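Local coordinates for Tol-Pal system protein TolA (Pseudomonas aeruginosa, PDB 1LR0), which is the periplasmic C-terminal domain of TolA, part of the Tol-Pal system that probably maintains outer-membrane integrity and aids its invagination during cell division, at residues A[54-59]-A[114-119]; A[69-74]-A[83-88]; A[45-50]-A[77-82]. All coordinates share one frame; numbering follows the deposited sequence.

Contact 1: residues A[54-59]-A[114-119]; sequences VEVLIE and IIFKPE
V54 and F116 face each other as an antiparallel hydrogen-bonded pair: V54 N gives to F116 O at 2.8 Å, and F116 N gives to V54 O at 2.7 Å. Two residues on, V56 N to I114 O and I114 N to V56 O, each 3.0 Å, close the next ring. E55 and I115 form the non-hydrogen-bonded pair in between, where the CA-H groups of I115 and E55 point to V54 O and I114 O, so that both carbonyls receive a second, weaker contact. On this face CG of E55 lies against CG1 of I115, while the carboxylate is held by S72 OG of strand 66-73. The other face is apolar. V56 CB lies in the plane of the F116 ring at its edge, CG2 of V56 comes within 3.8 Å of F116 CD2, and I114 CG2 sits above one ring face, near its rim. I58 CD1 rests on I114 CG1 at 3.9 Å. With the four facing amides and carbonyls paired to each other, strand 111-116 can border a greasy core without leaving these backbone groups unpaired there.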
loop_
_atom_site.group_PDB
_atom_site.type_symbol
_atom_site.label_atom_id
_atom_site.label_comp_id
_atom_site.label_asym_id
_atom_site.label_seq_id
_atom_site.Cartn_x
_atom_site.Cartn_y
_atom_site.Cartn_z
ATOM N N VAL A 54 11.499 4.690 3.958
ATOM C CA VAL A 54 10.587 5.449 4.790
ATOM C C VAL A 54 9.242 4.742 4.854
ATOM O O VAL A 54 8.744 4.262 3.816
ATOM C CB VAL A 54 10.392 6.889 4.297
ATOM C CG1 VAL A 54 9.785 6.928 2.841
ATOM C CG2 VAL A 54 9.473 7.676 5.220
ATOM N N GLU A 55 8.691 4.583 6.056
ATOM C CA GLU A 55 7.326 4.069 6.185
ATOM C C GLU A 55 6.345 5.256 6.293
ATOM O O GLU A 55 6.471 6.116 7.145
ATOM C CB GLU A 55 7.050 3.118 7.389
ATOM C CG GLU A 55 5.747 2.340 7.309
ATOM C CD GLU A 55 5.707 1.419 8.548
ATOM O OE1 GLU A 55 6.171 2.027 9.490
ATOM O OE2 GLU A 55 5.322 0.240 8.574
ATOM N N VAL A 56 5.314 5.207 5.480
ATOM C CA VAL A 56 4.307 6.224 5.431
ATOM C C VAL A 56 2.963 5.651 5.730
ATOM O O VAL A 56 2.601 4.641 5.144
ATOM C CB VAL A 56 4.238 6.805 3.952
ATOM C CG1 VAL A 56 3.092 7.742 3.843
ATOM C CG2 VAL A 56 5.572 7.490 3.611
ATOM N N LEU A 57 2.207 6.327 6.590
ATOM C CA LEU A 57 0.802 5.962 6.858
ATOM C C LEU A 57 -0.044 6.764 5.957
ATOM O O LEU A 57 0.009 7.961 5.934
ATOM C CB LEU A 57 0.518 6.287 8.315
ATOM C CG LEU A 57 -0.949 6.120 8.627
ATOM C CD1 LEU A 57 -1.283 4.668 8.762
ATOM C CD2 LEU A 57 -1.181 6.890 9.930
ATOM N N ILE A 58 -0.695 5.989 5.120
ATOM C CA ILE A 58 -1.620 6.400 4.134
ATOM C C ILE A 58 -3.061 6.207 4.637
ATOM O O ILE A 58 -3.464 5.089 5.007
ATOM C CB ILE A 58 -1.441 5.630 2.893
ATOM C CG1 ILE A 58 0.009 5.612 2.383
ATOM C CG2 ILE A 58 -2.296 6.223 1.836
ATOM C CD1 ILE A 58 0.141 4.906 1.055
ATOM N N GLU A 59 -3.823 7.287 4.560
ATOM C CA GLU A 59 -5.263 7.293 4.956
ATOM C C GLU A 59 -6.136 7.498 3.734
ATOM O O GLU A 59 -5.914 8.457 2.993
ATOM C CB GLU A 59 -5.516 8.429 5.982
ATOM C CG GLU A 59 -4.725 8.197 7.251
ATOM C CD GLU A 59 -4.941 9.201 8.370
ATOM O OE1 GLU A 59 -6.099 9.699 8.587
ATOM O OE2 GLU A 59 -3.903 9.478 9.037
ATOM N N ILE A 114 2.894 1.816 4.292
ATOM C CA ILE A 114 3.680 1.257 3.157
ATOM C C ILE A 114 5.121 1.780 3.265
ATOM O O ILE A 114 5.344 2.921 3.614
ATOM C CB ILE A 114 3.059 1.797 1.882
ATOM C CG1 ILE A 114 1.603 1.309 1.696
ATOM C CG2 ILE A 114 3.835 1.384 0.690
ATOM C CD1 ILE A 114 1.525 -0.173 1.390
ATOM N N ILE A 115 6.091 0.925 2.990
ATOM C CA ILE A 115 7.469 1.305 3.000
ATOM C C ILE A 115 7.863 1.684 1.630
ATOM O O ILE A 115 7.661 0.943 0.684
ATOM C CB ILE A 115 8.299 0.107 3.488
ATOM C CG1 ILE A 115 8.015 -0.117 4.993
ATOM C CG2 ILE A 115 9.809 0.372 3.300
ATOM C CD1 ILE A 115 8.702 -1.424 5.487
ATOM N N PHE A 116 8.448 2.846 1.519
ATOM C CA PHE A 116 9.007 3.313 0.260
ATOM C C PHE A 116 10.504 3.420 0.266
ATOM O O PHE A 116 11.067 3.888 1.269
ATOM C CB PHE A 116 8.431 4.707 -0.071
ATOM C CG PHE A 116 6.921 4.672 -0.266
ATOM C CD1 PHE A 116 6.377 4.085 -1.377
ATOM C CD2 PHE A 116 6.054 5.215 0.662
ATOM C CE1 PHE A 116 5.003 4.079 -1.592
ATOM C CE2 PHE A 116 4.688 5.145 0.439
ATOM C CZ PHE A 116 4.186 4.607 -0.701
ATOM N N LYS A 117 11.164 3.079 -0.841
ATOM C CA LYS A 117 12.626 3.177 -1.012
ATOM C C LYS A 117 12.901 3.990 -2.267
ATOM O O LYS A 117 12.229 3.815 -3.314
ATOM C CB LYS A 117 13.261 1.779 -1.188
ATOM C CG LYS A 117 12.896 0.805 -0.135
ATOM C CD LYS A 117 13.511 -0.590 -0.372
ATOM C CE LYS A 117 13.093 -1.708 0.669
ATOM N NZ LYS A 117 13.919 -2.969 0.260
ATOM N N PRO A 118 13.913 4.814 -2.256
ATOM C CA PRO A 118 14.232 5.612 -3.454
ATOM C C PRO A 118 14.455 4.739 -4.655
ATOM O O PRO A 118 14.059 5.144 -5.731
ATOM C CB PRO A 118 15.555 6.293 -3.080
ATOM C CG PRO A 118 15.479 6.491 -1.612
ATOM C CD PRO A 118 14.844 5.119 -1.151
ATOM N N GLU A 119 15.132 3.592 -4.490
ATOM C CA GLU A 119 15.456 2.813 -5.659
ATOM C C GLU A 119 14.178 2.179 -6.272
ATOM O O GLU A 119 14.060 2.045 -7.484
ATOM C CB GLU A 119 16.504 1.743 -5.337
ATOM C CG GLU A 119 16.140 0.887 -4.191
ATOM C CD GLU A 119 16.687 1.381 -2.818
ATOM O OE1 GLU A 119 16.626 2.588 -2.483
ATOM O OE2 GLU A 119 17.198 0.555 -2.058
#

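Contact 2: residues A[69-74]-A[83-88]; sequences ASVSRS and SAVAAV
V85 and A69 carry most of this strand-on-helix contact, in which no hydrogen bond crosses between the two segments. The valine reaches from helix 78-91 to the strand with both methyls. Its CG1, anti to the backbone N (chi1 165°), comes to 3.6 Å from A69 O and lies 4.3 Å from A69 CB, meeting the strand at backbone as well as side chain. CG2 is turned further along the strand, over the S70 backbone, and meets V71 CG2 at 3.8 Å; the V71 and V85 side chains cross at about a right angle. A69 points its methyl toward the helix, where CB settles 3.8 Å from V88 CG1, one helical turn beyond V85. V85 and V88 thus offer neighbouring turns of one helix face to the strand, and, consistent with the small alanine at this point, the axes of the short segments come within 7.7 Å. The two run nearly antiparallel, at 166°, as the chain leaves strand 66-73, outermost within this chain in a three-stranded antiparallel sheet, and doubles back as a helix on the sheet's face, within the TonB C-terminal family region. Just past V71 the strand is broken by a classic beta bulge, S72 and R73 both facing E55 of the central strand. The apolar layer continues beyond the pair: A84 touches V54 and V88 touches I58 of strand 54-60, while V88 and A87 also reach V38 of the long helix 4-41.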
loop_
_atom_site.group_PDB
_atom_site.type_symbol
_atom_site.label_atom_id
_atom_site.label_comp_id
_atom_site.label_asym_id
_atom_site.label_seq_id
_atom_site.Cartn_x
_atom_site.Cartn_y
_atom_site.Cartn_z
ATOM N N ALA A 69 -1.386 11.544 4.605
ATOM C CA ALA A 69 -0.165 10.728 4.528
ATOM C C ALA A 69 0.786 11.368 5.503
ATOM O O ALA A 69 0.873 12.633 5.614
ATOM C CB ALA A 69 0.364 10.772 3.154
ATOM N N SER A 70 1.425 10.536 6.289
ATOM C CA SER A 70 2.392 11.001 7.212
ATOM C C SER A 70 3.489 9.934 7.425
ATOM O O SER A 70 3.274 8.766 7.225
ATOM C CB SER A 70 1.744 11.277 8.563
ATOM O OG SER A 70 1.055 10.103 8.964
ATOM N N VAL A 71 4.614 10.378 7.915
ATOM C CA VAL A 71 5.744 9.491 8.199
ATOM C C VAL A 71 5.429 8.666 9.426
ATOM O O VAL A 71 5.262 9.185 10.525
ATOM C CB VAL A 71 6.900 10.311 8.443
ATOM C CG1 VAL A 71 8.029 9.406 8.883
ATOM C CG2 VAL A 71 7.313 11.040 7.113
ATOM N N SER A 72 5.428 7.358 9.258
ATOM C CA SER A 72 5.310 6.457 10.421
ATOM C C SER A 72 6.698 6.010 10.928
ATOM O O SER A 72 6.849 5.708 12.110
ATOM C CB SER A 72 4.430 5.224 10.096
ATOM O OG SER A 72 4.897 4.581 8.922
ATOM N N ARG A 73 7.685 5.832 10.028
ATOM C CA ARG A 73 9.078 5.596 10.467
ATOM C C ARG A 73 9.951 6.316 9.508
ATOM O O ARG A 73 9.955 6.016 8.331
ATOM C CB ARG A 73 9.424 4.111 10.544
ATOM C CG ARG A 73 10.823 3.776 11.094
ATOM C CD ARG A 73 11.152 2.251 10.976
ATOM N NE ARG A 73 10.298 1.425 11.860
ATOM C CZ ARG A 73 10.439 1.348 13.179
ATOM N NH1 ARG A 73 11.366 2.001 13.814
ATOM N NH2 ARG A 73 9.641 0.573 13.894
ATOM N N SER A 74 10.696 7.258 10.028
ATOM C CA SER A 74 11.560 8.080 9.223
ATOM C C SER A 74 12.686 7.302 8.590
ATOM O O SER A 74 13.200 6.346 9.174
ATOM C CB SER A 74 12.141 9.215 10.056
ATOM O OG SER A 74 13.130 9.915 9.283
ATOM N N SER A 83 9.486 13.952 0.512
ATOM C CA SER A 83 9.193 13.635 -0.914
ATOM C C SER A 83 8.271 12.430 -1.085
ATOM O O SER A 83 7.460 12.374 -1.999
ATOM C CB SER A 83 10.516 13.400 -1.679
ATOM O OG SER A 83 11.094 12.107 -1.393
ATOM N N ALA A 84 8.368 11.469 -0.186
ATOM C CA ALA A 84 7.432 10.369 -0.202
ATOM C C ALA A 84 6.017 10.719 0.223
ATOM O O ALA A 84 5.079 10.322 -0.459
ATOM C CB ALA A 84 7.972 9.157 0.573
ATOM N N VAL A 85 5.887 11.510 1.274
ATOM C CA VAL A 85 4.594 11.994 1.722
ATOM C C VAL A 85 3.937 12.831 0.606
ATOM O O VAL A 85 2.786 12.610 0.279
ATOM C CB VAL A 85 4.774 12.808 3.020
ATOM C CG1 VAL A 85 3.546 13.671 3.381
ATOM C CG2 VAL A 85 5.131 11.905 4.134
ATOM N N ALA A 86 4.695 13.708 -0.037
ATOM C CA ALA A 86 4.112 14.550 -1.105
ATOM C C ALA A 86 3.680 13.721 -2.271
ATOM O O ALA A 86 2.635 13.947 -2.897
ATOM C CB ALA A 86 5.105 15.670 -1.543
ATOM N N ALA A 87 4.469 12.694 -2.587
ATOM C CA ALA A 87 4.148 11.836 -3.694
ATOM C C ALA A 87 2.842 11.070 -3.408
ATOM O O ALA A 87 1.998 10.922 -4.327
ATOM C CB ALA A 87 5.319 10.803 -4.046
ATOM N N VAL A 88 2.683 10.581 -2.180
ATOM C CA VAL A 88 1.477 9.894 -1.852
ATOM C C VAL A 88 0.273 10.846 -2.100
ATOM O O VAL A 88 -0.719 10.433 -2.650
ATOM C CB VAL A 88 1.418 9.368 -0.391
ATOM C CG1 VAL A 88 0.028 8.785 -0.013
ATOM C CG2 VAL A 88 2.502 8.182 -0.280
#

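Contact 3: residues A[45-50]-A[77-82]; sequences PPSARN and DKPFDS
S47 and D77 make the polar link between the loop 45-50 and the start of the helix. S47 OG donates to D77 OD2 at 2.6 Å, coming in on the syn side of the carboxylate and 20° out of its plane. The same oxygen takes F80 N at 3.0 Å from the anti side, so one carboxylate oxygen is gripped by two donors. D77 is the N-cap of helix 78-91, and its bond to F80 N is the capping bond; CG sits anti to the backbone N (chi1 -179°), which swings the carboxylate back over the first turn of the helix. S47 thereby serves as a second-shell partner that helps fix the capping oxygen, and the N-H of F80 and the O-H of S47 would probably favour its negative charge. The loop has its own bonds. A type I turn from P45 to A48 is closed by A48 N to P45 O, and R49 NH1 gives to P46 O in the plane of that carbonyl and to A48 O from above the carbonyl plane, so the guanidinium meets the loop carbonyls edge-on.

Two contacts are apolar: P45 CB approaches P79 CB at 4.1 Å, and A48 CB comes obliquely to the F80 ring, 4.5 Å from F80 CD2. Van der Waals contacts with polar atoms add to them, P45 CG lying 3.8 Å from P79 O and S47 OG passing 3.6 Å from P79 CB. The loop thus lies across the N-terminal end of helix 78-91, at the surface. Beneath it F80 is buried among the loop residues W42 and M52 and V54 of strand 54-60, and P118 of helix 118-123 touches both A48 and F80.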
loop_
_atom_site.group_PDB
_atom_site.type_symbol
_atom_site.label_atom_id
_atom_site.label_comp_id
_atom_site.label_asym_id
_atom_site.label_seq_id
_atom_site.Cartn_x
_atom_site.Cartn_y
_atom_site.Cartn_z
ATOM N N PRO A 45 14.484 14.083 -4.248
ATOM C CA PRO A 45 15.364 15.141 -3.745
ATOM C C PRO A 45 16.820 14.749 -3.862
ATOM O O PRO A 45 17.161 13.534 -3.916
ATOM C CB PRO A 45 14.939 15.214 -2.287
ATOM C CG PRO A 45 14.694 13.806 -1.953
ATOM C CD PRO A 45 14.043 13.207 -3.148
ATOM N N PRO A 46 17.720 15.737 -3.869
ATOM C CA PRO A 46 19.169 15.474 -4.073
ATOM C C PRO A 46 19.737 14.549 -3.042
ATOM O O PRO A 46 20.640 13.835 -3.359
ATOM C CB PRO A 46 19.825 16.863 -3.925
ATOM C CG PRO A 46 18.743 17.827 -4.122
ATOM C CD PRO A 46 17.431 17.175 -3.717
ATOM N N SER A 47 19.148 14.478 -1.866
ATOM C CA SER A 47 19.727 13.649 -0.811
ATOM C C SER A 47 19.311 12.178 -0.840
ATOM O O SER A 47 19.821 11.391 -0.085
ATOM C CB SER A 47 19.338 14.221 0.582
ATOM O OG SER A 47 17.905 14.352 0.678
ATOM N N ALA A 48 18.383 11.807 -1.713
ATOM C CA ALA A 48 17.966 10.446 -1.785
ATOM C C ALA A 48 19.080 9.519 -2.123
ATOM O O ALA A 48 19.917 9.844 -2.960
ATOM C CB ALA A 48 16.794 10.263 -2.725
ATOM N N ARG A 49 19.116 8.373 -1.451
ATOM C CA ARG A 49 20.146 7.373 -1.758
ATOM C C ARG A 49 19.573 5.958 -1.718
ATOM O O ARG A 49 18.715 5.694 -0.889
ATOM C CB ARG A 49 21.293 7.416 -0.750
ATOM C CG ARG A 49 22.173 8.681 -0.868
ATOM C CD ARG A 49 22.933 8.842 -2.107
ATOM N NE ARG A 49 23.844 9.983 -1.884
ATOM C CZ ARG A 49 23.547 11.209 -2.063
ATOM N NH1 ARG A 49 22.372 11.535 -2.562
ATOM N NH2 ARG A 49 24.439 12.127 -1.752
ATOM N N ASN A 50 20.118 5.068 -2.516
ATOM C CA ASN A 50 19.865 3.636 -2.345
ATOM C C ASN A 50 20.114 3.206 -0.893
ATOM O O ASN A 50 21.092 3.638 -0.266
ATOM C CB ASN A 50 20.718 2.816 -3.299
ATOM C CG ASN A 50 20.082 2.740 -4.681
ATOM O OD1 ASN A 50 20.003 3.763 -5.422
ATOM N ND2 ASN A 50 19.603 1.577 -5.023
ATOM N N ASP A 77 16.388 10.820 6.671
ATOM C CA ASP A 77 16.646 11.950 5.786
ATOM C C ASP A 77 15.344 12.658 5.567
ATOM O O ASP A 77 14.405 12.157 4.943
ATOM C CB ASP A 77 17.228 11.441 4.461
ATOM C CG ASP A 77 17.548 12.557 3.507
ATOM O OD1 ASP A 77 18.564 13.243 3.720
ATOM O OD2 ASP A 77 16.776 12.885 2.548
ATOM N N LYS A 78 15.226 13.839 6.118
ATOM C CA LYS A 78 13.927 14.507 6.089
ATOM C C LYS A 78 13.431 14.887 4.667
ATOM O O LYS A 78 12.298 14.787 4.386
ATOM C CB LYS A 78 14.002 15.713 7.013
ATOM C CG LYS A 78 12.717 16.529 7.038
ATOM C CD LYS A 78 12.648 17.484 8.252
ATOM C CE LYS A 78 11.533 18.533 8.099
ATOM N NZ LYS A 78 11.745 19.594 9.155
ATOM N N PRO A 79 14.292 15.327 3.750
ATOM C CA PRO A 79 13.813 15.587 2.405
ATOM C C PRO A 79 13.280 14.343 1.679
ATOM O O PRO A 79 12.269 14.420 0.958
ATOM C CB PRO A 79 15.015 16.209 1.698
ATOM C CG PRO A 79 15.921 16.673 2.854
ATOM C CD PRO A 79 15.672 15.753 3.947
ATOM N N PHE A 80 13.932 13.195 1.824
ATOM C CA PHE A 80 13.325 11.979 1.243
ATOM C C PHE A 80 12.019 11.665 1.877
ATOM O O PHE A 80 11.042 11.420 1.194
ATOM C CB PHE A 80 14.278 10.736 1.359
ATOM C CG PHE A 80 13.647 9.512 0.892
ATOM C CD1 PHE A 80 13.594 8.378 1.719
ATOM C CD2 PHE A 80 13.049 9.494 -0.353
ATOM C CE1 PHE A 80 12.957 7.289 1.317
ATOM C CE2 PHE A 80 12.432 8.372 -0.798
ATOM C CZ PHE A 80 12.349 7.218 0.063
ATOM N N ASP A 81 11.953 11.729 3.208
ATOM C CA ASP A 81 10.686 11.520 3.865
ATOM C C ASP A 81 9.560 12.431 3.309
ATOM O O ASP A 81 8.455 11.996 3.024
ATOM C CB ASP A 81 10.775 11.810 5.362
ATOM C CG ASP A 81 11.566 10.785 6.148
ATOM O OD1 ASP A 81 11.712 11.086 7.348
ATOM O OD2 ASP A 81 12.094 9.732 5.687
ATOM N N SER A 82 9.862 13.716 3.217
ATOM C CA SER A 82 8.877 14.662 2.758
ATOM C C SER A 82 8.520 14.364 1.307
ATOM O O SER A 82 7.348 14.495 0.918
ATOM C CB SER A 82 9.443 16.072 2.833
ATOM O OG SER A 82 9.599 16.443 4.180
#

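In the fold
After the long helix 4-41 the chain enters the loop 45-50, which contact 3 later joins to the start of helix 78-91, closing a loop that holds strand 54-60 and strand 66-73. Contact 2 closes a much shorter one, from strand 66-73 to the same helix. Contact 1, between strand 54-60 and the strand 111-116 near the C terminus, spans contact 2 entirely, whereas contact 3 crosses both. Contacts 1 and 2 share the sheet, where L57 N and S70 O approach to 2.7 Å; contacts 2 and 3 share helix 78-91, with S74 OG 2.7 Å from D81 OD1. Contacts 1 and 3 meet where V54 CG2 packs against D81 OD2 and P118 CG against R49 O.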